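Local coordinates for salicylaldehyde dehydrogenase NahF (PDB 4JZ6), which probably oxidises salicylaldehyde to salicylate with NAD+ as the electron acceptor, a step of naphthalene degradation, and is captured here with salicylaldehyde bound, at residues R126-L131 / A175-L180; I238-F243 / F483-W488; D419-L424 / T466-Y471. All coordinates share one frame; numbering follows the deposited sequence.

Contact 1: R126-L131 / A175-L180; sequences REAASL and AIAYPL
With CG of Tyr-178 anti to its own carbonyl carbon (chi1 -69°), the phenol ring swings across to helix 126-130, where it meets the methyl of Ala-128. Glu-127 takes a different first torsion, its CG opposite the backbone N (chi1 -171°) and beside the carbonyl carbon, and the chain then bends at chi2 and carries the carboxylate away from the ring. What Glu-127 offers the phenol is therefore aliphatic: its CG lies 4.0 Å from Tyr-178 OH. The methyl of Ala-128 touches two partners, with its CB 3.7 Å from Tyr-178 CD1 and 3.8 Å from Ala-177 CB. Leu-131 CD1 approaches the ring obliquely, 4.4 Å from Tyr-178 CE1, a looser touch. The helices run almost parallel, their local axes 6° apart; the alanine methyls meet where they approach to 8.8 Å. The contact is wholly apolar across the interface, and the one polar tip in it is satisfied elsewhere: Tyr-178 OH is hydrogen-bonded to Asp-475 OD1, which probably holds that end of the ring in place. Helix 175-180 is kinked, with Pro-179 unable to donate a backbone N-H. Helix 111-130 has helix 78-94 on another flank, where Ala-129 packs on Leu-85 and Leu-86, while Tyr-178 also touches Val-479 of helix 479-482. Ala-175 O accepts a hydrogen bond from Ser-161 OG of strand 159-162, and Ile-176 packs on Phe-125 of helix 111-130.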
loop_
_atom_site.group_PDB
_atom_site.type_symbol
_atom_site.label_atom_id
_atom_site.label_comp_id
_atom_site.label_asym_id
_atom_site.label_seq_id
_atom_site.Cartn_x
_atom_site.Cartn_y
_atom_site.Cartn_z
ATOM N N ARG A 126 -6.183 19.162 -14.516
ATOM C CA ARG A 126 -7.561 19.140 -14.996
ATOM C C ARG A 126 -8.246 17.817 -14.680
ATOM O O ARG A 126 -9.409 17.793 -14.280
ATOM C CB ARG A 126 -7.634 19.441 -16.484
ATOM C CG ARG A 126 -7.229 20.849 -16.801
ATOM C CD ARG A 126 -7.737 21.289 -18.139
ATOM N NE ARG A 126 -7.441 22.701 -18.339
ATOM C CZ ARG A 126 -6.363 23.155 -18.965
ATOM N NH1 ARG A 126 -5.479 22.303 -19.472
ATOM N NH2 ARG A 126 -6.174 24.459 -19.090
ATOM N N GLU A 127 -7.517 16.719 -14.854
ATOM C CA GLU A 127 -8.039 15.400 -14.534
ATOM C C GLU A 127 -8.347 15.339 -13.051
ATOM O O GLU A 127 -9.415 14.869 -12.646
ATOM C CB GLU A 127 -7.028 14.315 -14.895
ATOM C CG GLU A 127 -7.582 12.903 -14.796
ATOM C CD GLU A 127 -8.618 12.610 -15.872
ATOM O OE1 GLU A 127 -9.462 11.711 -15.652
ATOM O OE2 GLU A 127 -8.587 13.273 -16.937
ATOM N N ALA A 128 -7.409 15.819 -12.239
ATOM C CA ALA A 128 -7.617 15.859 -10.797
ATOM C C ALA A 128 -8.845 16.711 -10.487
ATOM O O ALA A 128 -9.728 16.296 -9.734
ATOM C CB ALA A 128 -6.385 16.400 -10.091
ATOM N N ALA A 129 -8.903 17.891 -11.101
ATOM C CA ALA A 129 -10.045 18.792 -10.958
ATOM C C ALA A 129 -11.374 18.096 -11.272
ATOM O O ALA A 129 -12.360 18.269 -10.546
ATOM C CB ALA A 129 -9.866 20.000 -11.842
ATOM N N SER A 130 -11.388 17.311 -12.351
ATOM C CA SER A 130 -12.584 16.590 -12.776
ATOM C C SER A 130 -13.023 15.590 -11.727
ATOM O O SER A 130 -14.210 15.317 -11.583
ATOM C CB SER A 130 -12.324 15.835 -14.073
ATOM O OG SER A 130 -11.843 16.700 -15.077
ATOM N N LEU A 131 -12.050 15.043 -11.001
ATOM C CA LEU A 131 -12.303 13.968 -10.047
ATOM C C LEU A 131 -12.984 14.440 -8.771
ATOM O O LEU A 131 -13.424 13.619 -7.967
ATOM C CB LEU A 131 -11.000 13.240 -9.693
ATOM C CG LEU A 131 -10.444 12.255 -10.725
ATOM C CD1 LEU A 131 -9.320 11.431 -10.121
ATOM C CD2 LEU A 131 -11.550 11.351 -11.247
ATOM N N ALA A 175 2.055 14.857 -8.015
ATOM C CA ALA A 175 2.263 14.719 -6.576
ATOM C C ALA A 175 1.649 15.878 -5.788
ATOM O O ALA A 175 1.766 15.945 -4.562
ATOM C CB ALA A 175 3.744 14.590 -6.268
ATOM N N ILE A 176 0.994 16.790 -6.497
ATOM C CA ILE A 176 0.321 17.914 -5.861
ATOM C C ILE A 176 -1.165 17.875 -6.179
ATOM O O ILE A 176 -2.001 17.839 -5.275
ATOM C CB ILE A 176 0.900 19.257 -6.348
ATOM C CG1 ILE A 176 2.387 19.343 -6.000
ATOM C CG2 ILE A 176 0.128 20.427 -5.757
ATOM C CD1 ILE A 176 3.082 20.553 -6.565
ATOM N N ALA A 177 -1.479 17.868 -7.472
ATOM C CA ALA A 177 -2.861 17.917 -7.944
ATOM C C ALA A 177 -3.736 16.888 -7.258
ATOM O O ALA A 177 -4.804 17.215 -6.739
ATOM C CB ALA A 177 -2.920 17.718 -9.452
ATOM N N TYR A 178 -3.274 15.644 -7.257
ATOM C CA TYR A 178 -4.075 14.555 -6.712
ATOM C C TYR A 178 -4.278 14.652 -5.194
ATOM O O TYR A 178 -5.418 14.597 -4.729
ATOM C CB TYR A 178 -3.524 13.196 -7.149
ATOM C CG TYR A 178 -3.713 12.922 -8.627
ATOM C CD1 TYR A 178 -4.953 13.104 -9.239
ATOM C CD2 TYR A 178 -2.651 12.483 -9.416
ATOM C CE1 TYR A 178 -5.127 12.843 -10.593
ATOM C CE2 TYR A 178 -2.818 12.221 -10.771
ATOM C CZ TYR A 178 -4.055 12.402 -11.353
ATOM O OH TYR A 178 -4.212 12.149 -12.700
ATOM N N PRO A 179 -3.189 14.823 -4.416
ATOM C CA PRO A 179 -3.441 14.986 -2.978
ATOM C C PRO A 179 -4.313 16.207 -2.664
ATOM O O PRO A 179 -5.087 16.175 -1.707
ATOM C CB PRO A 179 -2.036 15.167 -2.399
ATOM C CG PRO A 179 -1.143 14.433 -3.359
ATOM C CD PRO A 179 -1.744 14.724 -4.708
ATOM N N LEU A 180 -4.205 17.261 -3.465
ATOM C CA LEU A 180 -5.058 18.435 -3.267
ATOM C C LEU A 180 -6.549 18.134 -3.461
ATOM O O LEU A 180 -7.359 18.403 -2.572
ATOM C CB LEU A 180 -4.623 19.605 -4.152
ATOM C CG LEU A 180 -3.289 20.264 -3.782
ATOM C CD1 LEU A 180 -3.213 21.691 -4.311
ATOM C CD2 LEU A 180 -3.071 20.226 -2.281
#

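Contact 2: I238-F243 / F483-W488; sequences IRRINF and FTELKW. With SO4 (sulfate ion), chain D.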
loop_
_atom_site.group_PDB
_atom_site.type_symbol
_atom_site.label_atom_id
_atom_site.label_comp_id
_atom_site.label_asym_id
_atom_site.label_seq_id
_atom_site.Cartn_x
_atom_site.Cartn_y
_atom_site.Cartn_z
ATOM N N ILE A 238 2.997 14.377 9.129
ATOM C CA ILE A 238 2.991 13.687 7.838
ATOM C C ILE A 238 2.297 12.320 7.912
ATOM O O ILE A 238 2.714 11.442 8.673
ATOM C CB ILE A 238 4.429 13.519 7.308
ATOM C CG1 ILE A 238 5.002 14.881 6.908
ATOM C CG2 ILE A 238 4.463 12.557 6.137
ATOM C CD1 ILE A 238 4.143 15.628 5.916
ATOM N N ARG A 239 1.242 12.140 7.125
ATOM C CA ARG A 239 0.420 10.937 7.239
ATOM C C ARG A 239 0.780 9.854 6.227
ATOM O O ARG A 239 0.836 8.675 6.571
ATOM C CB ARG A 239 -1.061 11.291 7.131
ATOM C CG ARG A 239 -1.564 12.156 8.273
ATOM C CD ARG A 239 -1.634 11.368 9.571
ATOM N NE ARG A 239 -2.466 10.173 9.433
ATOM C CZ ARG A 239 -3.794 10.169 9.534
ATOM N NH1 ARG A 239 -4.452 11.299 9.776
ATOM N NH2 ARG A 239 -4.466 9.032 9.392
ATOM N N ARG A 240 1.006 10.252 4.977
ATOM C CA ARG A 240 1.419 9.316 3.935
ATOM C C ARG A 240 2.532 9.923 3.094
ATOM O O ARG A 240 2.763 11.134 3.128
ATOM C CB ARG A 240 0.238 8.898 3.051
ATOM C CG ARG A 240 -0.796 8.039 3.763
ATOM C CD ARG A 240 -2.000 7.716 2.881
ATOM N NE ARG A 240 -3.052 7.049 3.648
ATOM C CZ ARG A 240 -4.203 6.610 3.142
ATOM N NH1 ARG A 240 -4.476 6.758 1.851
ATOM N NH2 ARG A 240 -5.092 6.017 3.937
ATOM N N ILE A 241 3.232 9.072 2.352
ATOM C CA ILE A 241 4.382 9.505 1.574
ATOM C C ILE A 241 4.323 8.929 0.166
ATOM O O ILE A 241 4.087 7.730 -0.010
ATOM C CB ILE A 241 5.699 9.031 2.219
ATOM C CG1 ILE A 241 5.791 9.513 3.665
ATOM C CG2 ILE A 241 6.893 9.530 1.430
ATOM C CD1 ILE A 241 5.970 8.405 4.656
ATOM N N ASN A 242 4.517 9.785 -0.834
ATOM C CA ASN A 242 4.771 9.311 -2.188
ATOM C C ASN A 242 6.199 9.667 -2.588
ATOM O O ASN A 242 6.655 10.798 -2.380
ATOM C CB ASN A 242 3.747 9.861 -3.192
ATOM C CG ASN A 242 3.768 11.374 -3.284
ATOM O OD1 ASN A 242 4.317 11.944 -4.224
ATOM N ND2 ASN A 242 3.168 12.031 -2.306
ATOM N N PHE A 243 6.912 8.683 -3.124
ATOM C CA PHE A 243 8.285 8.888 -3.555
ATOM C C PHE A 243 8.494 8.443 -4.988
ATOM O O PHE A 243 8.122 7.332 -5.365
ATOM C CB PHE A 243 9.255 8.125 -2.660
ATOM C CG PHE A 243 10.684 8.228 -3.108
ATOM C CD1 PHE A 243 11.473 9.293 -2.699
ATOM C CD2 PHE A 243 11.237 7.267 -3.945
ATOM C CE1 PHE A 243 12.787 9.398 -3.112
ATOM C CE2 PHE A 243 12.552 7.362 -4.363
ATOM C CZ PHE A 243 13.329 8.428 -3.947
ATOM N N PHE A 483 -4.766 8.730 -1.651
ATOM C CA PHE A 483 -4.840 9.963 -0.880
ATOM C C PHE A 483 -6.200 10.146 -0.226
ATOM O O PHE A 483 -6.663 11.273 -0.047
ATOM C CB PHE A 483 -4.500 11.163 -1.761
ATOM C CG PHE A 483 -3.187 11.028 -2.475
ATOM C CD1 PHE A 483 -2.002 10.930 -1.760
ATOM C CD2 PHE A 483 -3.137 10.992 -3.862
ATOM C CE1 PHE A 483 -0.792 10.800 -2.414
ATOM C CE2 PHE A 483 -1.927 10.865 -4.525
ATOM C CZ PHE A 483 -0.754 10.767 -3.801
ATOM N N THR A 484 -6.835 9.035 0.130
ATOM C CA THR A 484 -8.085 9.091 0.872
ATOM C C THR A 484 -8.088 8.102 2.019
ATOM O O THR A 484 -7.392 7.082 1.983
ATOM C CB THR A 484 -9.320 8.814 -0.021
ATOM O OG1 THR A 484 -9.209 7.518 -0.635
ATOM C CG2 THR A 484 -9.465 9.895 -1.092
ATOM N N GLU A 485 -8.859 8.428 3.050
ATOM C CA GLU A 485 -9.191 7.457 4.078
ATOM C C GLU A 485 -10.459 6.770 3.620
ATOM O O GLU A 485 -11.420 7.442 3.231
ATOM C CB GLU A 485 -9.450 8.133 5.429
ATOM C CG GLU A 485 -8.250 8.817 6.061
ATOM C CD GLU A 485 -7.116 7.852 6.380
ATOM O OE1 GLU A 485 -7.298 6.619 6.229
ATOM O OE2 GLU A 485 -6.036 8.340 6.785
ATOM N N LEU A 486 -10.456 5.442 3.638
ATOM C CA LEU A 486 -11.670 4.681 3.381
ATOM C C LEU A 486 -12.260 4.269 4.719
ATOM O O LEU A 486 -11.644 3.525 5.477
ATOM C CB LEU A 486 -11.390 3.449 2.515
ATOM C CG LEU A 486 -12.606 2.560 2.238
ATOM C CD1 LEU A 486 -13.613 3.277 1.357
ATOM C CD2 LEU A 486 -12.177 1.248 1.605
ATOM N N LYS A 487 -13.451 4.770 5.012
ATOM C CA LYS A 487 -14.076 4.519 6.298
ATOM C C LYS A 487 -15.368 3.725 6.132
ATOM O O LYS A 487 -16.205 4.047 5.290
ATOM C CB LYS A 487 -14.352 5.840 7.013
ATOM C CG LYS A 487 -15.107 5.687 8.318
ATOM C CD LYS A 487 -15.398 7.042 8.935
ATOM C CE LYS A 487 -14.124 7.715 9.441
ATOM N NZ LYS A 487 -14.384 9.105 9.933
ATOM N N TRP A 488 -15.514 2.672 6.925
ATOM C CA TRP A 488 -16.745 1.907 6.934
ATOM C C TRP A 488 -17.607 2.464 8.047
ATOM O O TRP A 488 -17.226 2.402 9.217
ATOM C CB TRP A 488 -16.467 0.422 7.169
ATOM C CG TRP A 488 -17.712 -0.398 7.355
ATOM C CD1 TRP A 488 -18.903 -0.256 6.690
ATOM C CD2 TRP A 488 -17.897 -1.476 8.284
ATOM N NE1 TRP A 488 -19.810 -1.188 7.144
ATOM C CE2 TRP A 488 -19.220 -1.943 8.125
ATOM C CE3 TRP A 488 -17.069 -2.098 9.227
ATOM C CZ2 TRP A 488 -19.731 -3.004 8.872
ATOM C CZ3 TRP A 488 -17.581 -3.151 9.968
ATOM C CH2 TRP A 488 -18.897 -3.593 9.785
HETATM S S SO4 D . -3.161 6.351 7.144
HETATM O O1 SO4 D . -2.465 5.105 6.827
HETATM O O2 SO4 D . -4.598 6.114 7.050
HETATM O O3 SO4 D . -2.813 6.787 8.497
HETATM O O4 SO4 D . -2.767 7.380 6.184
HETATM O O HOH W 1 -8.099 4.247 3.732
#
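A sulfate ion, probably from the crystallisation liquor, sits among Arg-239, Arg-240 and Glu-485, so that the acid group and the sulfate share the same two guanidinium groups. Arg-239 NH2 meets both: it donates to sulfate O3 at 2.9 Å in a nearly straight bond (166°), with the oxygen at the edge of the guanidinium plane, and forms a salt bridge to Glu-485 OE2 at 3.1 Å. The Arg-239 chain folds at chi2 and chi3 to get there, and its guanidinium lies within 24° of the carboxylate plane. Arg-240 instead stretches out from CG to NE and brings its guanidinium to Thr-484 O and the acid group of Glu-485. Its NE gives a hydrogen bond to sulfate O4 at 2.6 Å, NH2 another to O2, and NH2 also makes a salt bridge to Glu-485 OE1 at 3.2 Å. Two weak bonds, from NH1 and NH2, reach the carbonyl O of Thr-484, while NH1 has a better partner in Glu-482 O. Deeper in, Asn-242 ND2 stands 4.1 Å from Phe-483 CE1, amide and ring almost perpendicular; that amide nitrogen is hydrogen-bonded to Ser-161 OG. A leucine in place of Arg-240 would probably strip the sulfate of two donors and leave Glu-485 OE1 without its ionic mate and the carbonyl oxygens of Glu-482 and Thr-484 without this donor. The sulfate is also held by Lys-467 N of the second subunit, so the site lies at the dimer interface. The two arginines probably make a positively charged site that attracts the anion, offset by the sulfate and, if ionised, by Glu-485, while sulfate O2 only 2.7 Å from Glu-485 OE2 hints that the acid carries a proton here.

Contact 3: D419-L424 / T466-Y471; sequences DSVYGL and TKNTGY. With SO4 (sulfate ion), chain B.
Thr-469 turns its two branches to different partners of 419-424: OG1, anti to its carbonyl carbon (chi1 -50°), takes a nearly straight hydrogen bond from Gly-423 N (2.9 Å, 170°), while CG2 packs 3.6 Å from Leu-424 CB, the two side chains crossing at about a right angle. OG1 also bonds to Gly-269 O. Asn-468 lies between Val-421 and Tyr-422. Its CB rests 3.8 Å from Tyr-422 CD1, with the amide plane 82° from the ring, and its ND2 is 3.5 Å from Val-421 CG2. A water bridges Asn-468 ND2 and Tyr-422 OH, and Val-421 CG1 lies over the rim of one face of the same ring. Lys-467, extended beyond CG, runs alongside the other loop until NZ donates to Ser-420 O at 3.0 Å; a second water links NZ with Tyr-422 O, and the charge is paired with Glu-444. Between these side chains the backbones join directly, Asn-468 N to Val-421 O nearly along the C=O axis at 3.1 Å, and Thr-466 N to Gly-423 O from well above the carbonyl plane. A side chain on Gly-423 would collide with Thr-466 OG1, consistent with a glycine at this position. Lys-467 N also donates to a sulfate held by Arg-239 and Arg-240 of the second subunit. Ser-420 OG accepts from Tyr-422 N, closing an ST turn before strand 425-429. The arrangement is thus a loop-to-loop junction of the aldehyde dehydrogenase fold, joining the run into strand 425-429 to the turn before the edge strand 470-471, whose Tyr-471 lines a salicylaldehyde pocket.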
loop_
_atom_site.group_PDB
_atom_site.type_symbol
_atom_site.label_atom_id
_atom_site.label_comp_id
_atom_site.label_asym_id
_atom_site.label_seq_id
_atom_site.Cartn_x
_atom_site.Cartn_y
_atom_site.Cartn_z
ATOM N N ASP A 419 11.978 -11.784 -16.488
ATOM C CA ASP A 419 13.135 -12.020 -15.628
ATOM C C ASP A 419 13.787 -10.722 -15.126
ATOM O O ASP A 419 14.736 -10.751 -14.344
ATOM C CB ASP A 419 14.139 -12.977 -16.288
ATOM C CG ASP A 419 15.320 -12.262 -16.936
ATOM O OD1 ASP A 419 16.439 -12.826 -16.885
ATOM O OD2 ASP A 419 15.143 -11.160 -17.507
ATOM N N SER A 420 13.274 -9.586 -15.583
ATOM C CA SER A 420 13.716 -8.302 -15.058
ATOM C C SER A 420 13.299 -8.157 -13.604
ATOM O O SER A 420 12.277 -8.691 -13.178
ATOM C CB SER A 420 13.124 -7.148 -15.867
ATOM O OG SER A 420 13.493 -5.897 -15.313
ATOM N N VAL A 421 14.095 -7.416 -12.847
ATOM C CA VAL A 421 13.779 -7.135 -11.457
ATOM C C VAL A 421 12.779 -5.980 -11.379
ATOM O O VAL A 421 12.214 -5.701 -10.321
ATOM C CB VAL A 421 15.066 -6.806 -10.657
ATOM C CG1 VAL A 421 15.431 -5.328 -10.780
ATOM C CG2 VAL A 421 14.908 -7.222 -9.214
ATOM N N TYR A 422 12.561 -5.318 -12.515
ATOM C CA TYR A 422 11.606 -4.213 -12.610
ATOM C C TYR A 422 10.368 -4.627 -13.400
ATOM O O TYR A 422 10.326 -5.704 -13.999
ATOM C CB TYR A 422 12.234 -3.009 -13.311
ATOM C CG TYR A 422 13.484 -2.471 -12.663
ATOM C CD1 TYR A 422 13.411 -1.706 -11.508
ATOM C CD2 TYR A 422 14.736 -2.705 -13.220
ATOM C CE1 TYR A 422 14.556 -1.195 -10.914
ATOM C CE2 TYR A 422 15.886 -2.200 -12.633
ATOM C CZ TYR A 422 15.790 -1.445 -11.481
ATOM O OH TYR A 422 16.926 -0.936 -10.891
ATOM N N GLY A 423 9.375 -3.744 -13.419
ATOM C CA GLY A 423 8.144 -3.988 -14.145
ATOM C C GLY A 423 7.311 -2.729 -14.283
ATOM O O GLY A 423 6.173 -2.682 -13.823
ATOM N N LEU A 424 7.873 -1.710 -14.925
ATOM C CA LEU A 424 7.182 -0.432 -15.089
ATOM C C LEU A 424 6.343 -0.400 -16.363
ATOM O O LEU A 424 5.117 -0.530 -16.321
ATOM C CB LEU A 424 8.180 0.737 -15.084
ATOM C CG LEU A 424 7.598 2.143 -15.287
ATOM C CD1 LEU A 424 6.420 2.398 -14.348
ATOM C CD2 LEU A 424 8.664 3.221 -15.109
ATOM N N THR A 466 5.319 -2.958 -10.974
ATOM C CA THR A 466 5.374 -4.065 -10.024
ATOM C C THR A 466 6.823 -4.289 -9.628
ATOM O O THR A 466 7.725 -3.669 -10.192
ATOM C CB THR A 466 4.852 -5.374 -10.649
ATOM O OG1 THR A 466 5.781 -5.839 -11.637
ATOM C CG2 THR A 466 3.509 -5.148 -11.316
ATOM N N LYS A 467 7.046 -5.187 -8.673
ATOM C CA LYS A 467 8.400 -5.541 -8.245
ATOM C C LYS A 467 9.208 -4.334 -7.782
ATOM O O LYS A 467 8.703 -3.487 -7.055
ATOM C CB LYS A 467 9.154 -6.258 -9.362
ATOM C CG LYS A 467 8.444 -7.466 -9.929
ATOM C CD LYS A 467 9.308 -8.103 -10.998
ATOM C CE LYS A 467 8.482 -8.876 -12.002
ATOM N NZ LYS A 467 9.328 -9.345 -13.133
ATOM N N ASN A 468 10.462 -4.259 -8.218
ATOM C CA ASN A 468 11.356 -3.185 -7.791
ATOM C C ASN A 468 10.939 -1.798 -8.271
ATOM O O ASN A 468 11.529 -0.798 -7.863
ATOM C CB ASN A 468 12.801 -3.469 -8.205
ATOM C CG ASN A 468 13.500 -4.434 -7.268
ATOM O OD1 ASN A 468 12.862 -5.262 -6.611
ATOM N ND2 ASN A 468 14.823 -4.328 -7.195
ATOM N N THR A 469 9.929 -1.738 -9.138
ATOM C CA THR A 469 9.380 -0.458 -9.584
ATOM C C THR A 469 8.539 0.184 -8.464
ATOM O O THR A 469 8.220 1.369 -8.499
ATOM C CB THR A 469 8.576 -0.615 -10.902
ATOM O OG1 THR A 469 9.368 -1.331 -11.858
ATOM C CG2 THR A 469 8.213 0.742 -11.489
ATOM N N GLY A 470 8.216 -0.607 -7.449
ATOM C CA GLY A 470 7.499 -0.105 -6.292
ATOM C C GLY A 470 6.082 -0.637 -6.179
ATOM O O GLY A 470 5.785 -1.766 -6.571
ATOM N N TYR A 471 5.203 0.193 -5.632
ATOM C CA TYR A 471 3.795 -0.144 -5.510
ATOM C C TYR A 471 2.990 1.130 -5.329
ATOM O O TYR A 471 3.547 2.197 -5.065
ATOM C CB TYR A 471 3.566 -1.098 -4.341
ATOM C CG TYR A 471 4.362 -0.766 -3.102
ATOM C CD1 TYR A 471 4.032 0.332 -2.314
ATOM C CD2 TYR A 471 5.438 -1.564 -2.708
ATOM C CE1 TYR A 471 4.751 0.637 -1.172
ATOM C CE2 TYR A 471 6.168 -1.266 -1.562
ATOM C CZ TYR A 471 5.817 -0.164 -0.800
ATOM O OH TYR A 471 6.525 0.150 0.339
HETATM S S SO4 B . 3.809 -6.397 -6.777
HETATM O O1 SO4 B . 4.028 -5.218 -5.942
HETATM O O2 SO4 B . 3.024 -6.001 -7.941
HETATM O O3 SO4 B . 5.095 -6.951 -7.205
HETATM O O4 SO4 B . 3.078 -7.403 -6.008
HETATM O O HOH W 2 8.850 -7.438 -14.842
HETATM O O HOH W 3 17.048 -2.780 -8.501
#

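In the fold
From the N terminus, contact 1 is the first to close, bringing helix 170-181 back against the end of helix 111-130 after a loop that includes strands 139-140, 148-154 and 159-162. Contact 2 opens later and spans about 240 residues, joining the start of strand 240-244 to the approach to strand 485-491. Contact 3 falls wholly within that span, linking the entry to strand 425-429 with strand 470-471, at the edge of the six-stranded sheet that also holds strand 240-244. Contacts 1 and 2 touch directly, through Tyr-178 and Pro-179 on Phe-483. Contacts 2 and 3 remain about 7 Å apart at their nearest atoms within the chain, yet both reach the second subunit.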